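Local coordinates for protein poly-beta-1,6-N-acetyl-D-glucosamine N-deacetylase (Aggregatibacter actinomycetemcomitans, PDB 4U10) that probably removes acetyl groups from poly-beta-1,6-N-acetyl-D-glucosamine, a biofilm polysaccharide, through the zinc-binding deacetylase domain that this chain represents, at residues A[161-166]-A[181-186]. Sequence-based numbering, arbitrary orientation.
Sequences LPAVVA and KNRLVQ
The type I beta turn P162-V165, which follows strand 160-162, is tied to helix 177-199 by R183, which bonds the carbonyls of A163, inside the turn, and A166, just beyond it. The turn is closed by V165 N bonding to P162 O at 3.0 Å. Each terminal nitrogen of R183 takes one carbonyl: NH1 lies 2.9 Å from A163 O and NH2 lies 3.0 Å from A166 O. The first bond is the straighter at nitrogen, 155° against 137°, yet NH1 stands further out of the A163 carbonyl plane than NH2 does from that of A166. With CG anti to the backbone N the R183 chain leaves the helix extended, then bends at chi3 (58°), which brings the guanidinium edge to the two carbonyls. NH2 is shared between A166 O and the carboxylate of E175, a salt bridge that, with the two carbonyl bonds, should hold the guanidinium in its orientation. Beside this polar grip, L184 places both methyls, CD1 and CD2, 3.6 Å from V164 O, which is also hydrogen-bonded to Y180 OH. V164 CB points away from helix 177-199, and its side chain touches A217 of helix 215-222, which L184 also meets. The V164 side chain is about 7 Å from that of H149, so the contact packs a loop near the D75-H144-H149 zinc site against a helix of the NodB-type polysaccharide deacetylase fold.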
loop_
_atom_site.group_PDB
_atom_site.type_symbol
_atom_site.label_atom_id
_atom_site.label_comp_id
_atom_site.label_asym_id
_atom_site.label_seq_id
_atom_site.Cartn_x
_atom_site.Cartn_y
_atom_site.Cartn_z
ATOM N N LEU A 161 19.174 3.128 -3.809
ATOM C CA LEU A 161 18.061 3.841 -3.121
ATOM C C LEU A 161 16.734 3.499 -3.831
ATOM O O LEU A 161 16.755 3.156 -4.993
ATOM C CB LEU A 161 18.272 5.352 -3.180
ATOM C CG LEU A 161 19.522 5.892 -2.504
ATOM C CD1 LEU A 161 19.597 7.405 -2.660
ATOM C CD2 LEU A 161 19.458 5.436 -1.048
ATOM N N PRO A 162 15.565 3.590 -3.128
ATOM C CA PRO A 162 14.279 3.314 -3.771
ATOM C C PRO A 162 14.137 4.147 -4.990
ATOM O O PRO A 162 14.325 5.337 -4.929
ATOM C CB PRO A 162 13.238 3.737 -2.691
ATOM C CG PRO A 162 13.913 3.568 -1.406
ATOM C CD PRO A 162 15.412 3.733 -1.667
ATOM N N ALA A 163 13.783 3.519 -6.098
ATOM C CA ALA A 163 13.668 4.152 -7.376
ATOM C C ALA A 163 12.799 5.407 -7.425
ATOM O O ALA A 163 13.035 6.281 -8.240
ATOM C CB ALA A 163 13.164 3.119 -8.430
ATOM N N VAL A 164 11.767 5.480 -6.599
ATOM C CA VAL A 164 10.894 6.620 -6.583
ATOM C C VAL A 164 11.649 7.892 -6.165
ATOM O O VAL A 164 11.345 8.956 -6.681
ATOM C CB VAL A 164 9.684 6.373 -5.640
ATOM C CG1 VAL A 164 8.908 7.657 -5.354
ATOM C CG2 VAL A 164 8.729 5.403 -6.268
ATOM N N VAL A 165 12.643 7.773 -5.284
ATOM C CA VAL A 165 13.138 8.958 -4.572
ATOM C C VAL A 165 14.556 9.376 -4.919
ATOM O O VAL A 165 15.078 10.285 -4.251
ATOM C CB VAL A 165 13.021 8.851 -3.032
ATOM C CG1 VAL A 165 11.561 8.756 -2.620
ATOM C CG2 VAL A 165 13.831 7.697 -2.449
ATOM N N ALA A 166 15.151 8.771 -5.958
ATOM C CA ALA A 166 16.562 9.013 -6.314
ATOM C C ALA A 166 16.749 9.012 -7.821
ATOM O O ALA A 166 16.356 8.039 -8.439
ATOM C CB ALA A 166 17.414 7.893 -5.714
ATOM N N LYS A 181 12.099 13.007 -13.453
ATOM C CA LYS A 181 10.687 13.301 -13.347
ATOM C C LYS A 181 9.854 12.518 -14.340
ATOM O O LYS A 181 8.733 12.062 -14.016
ATOM C CB LYS A 181 10.383 14.787 -13.493
ATOM C CG LYS A 181 8.878 15.024 -13.360
ATOM C CD LYS A 181 8.457 16.476 -13.198
ATOM C CE LYS A 181 6.987 16.589 -12.820
ATOM N NZ LYS A 181 6.739 15.931 -11.500
ATOM N N ASN A 182 10.325 12.431 -15.580
ATOM C CA ASN A 182 9.716 11.658 -16.648
ATOM C C ASN A 182 9.517 10.184 -16.253
ATOM O O ASN A 182 8.546 9.567 -16.578
ATOM C CB ASN A 182 10.664 11.665 -17.882
ATOM C CG ASN A 182 10.449 12.853 -18.812
ATOM O OD1 ASN A 182 9.638 13.752 -18.552
ATOM N ND2 ASN A 182 11.186 12.846 -19.939
ATOM N N ARG A 183 10.560 9.620 -15.640
ATOM C CA ARG A 183 10.555 8.230 -15.198
ATOM C C ARG A 183 9.403 8.009 -14.203
ATOM O O ARG A 183 8.673 7.071 -14.367
ATOM C CB ARG A 183 11.905 7.797 -14.573
ATOM C CG ARG A 183 11.912 6.366 -14.041
ATOM C CD ARG A 183 13.317 5.763 -13.925
ATOM N NE ARG A 183 14.179 6.574 -13.055
ATOM C CZ ARG A 183 14.199 6.537 -11.712
ATOM N NH1 ARG A 183 13.442 5.673 -11.014
ATOM N NH2 ARG A 183 14.979 7.373 -11.053
ATOM N N LEU A 184 9.210 8.916 -13.237
ATOM C CA LEU A 184 8.074 8.813 -12.327
ATOM C C LEU A 184 6.703 9.072 -12.968
ATOM O O LEU A 184 5.718 8.311 -12.766
ATOM C CB LEU A 184 8.256 9.771 -11.163
ATOM C CG LEU A 184 9.577 9.838 -10.446
ATOM C CD1 LEU A 184 9.409 10.700 -9.203
ATOM C CD2 LEU A 184 10.163 8.502 -10.093
ATOM N N VAL A 185 6.589 10.144 -13.760
ATOM C CA VAL A 185 5.341 10.445 -14.398
ATOM C C VAL A 185 4.876 9.262 -15.252
ATOM O O VAL A 185 3.732 8.871 -15.186
ATOM C CB VAL A 185 5.437 11.693 -15.286
ATOM C CG1 VAL A 185 4.122 11.891 -16.041
ATOM C CG2 VAL A 185 5.740 12.921 -14.412
ATOM N N GLN A 186 5.738 8.676 -16.056
ATOM C CA GLN A 186 5.247 7.620 -16.971
ATOM C C GLN A 186 4.939 6.333 -16.238
ATOM O O GLN A 186 3.985 5.650 -16.605
ATOM C CB GLN A 186 6.206 7.375 -18.137
ATOM C CG GLN A 186 6.535 8.668 -18.929
ATOM C CD GLN A 186 5.292 9.515 -19.284
ATOM O OE1 GLN A 186 5.376 10.734 -19.480
ATOM N NE2 GLN A 186 4.163 8.901 -19.295
#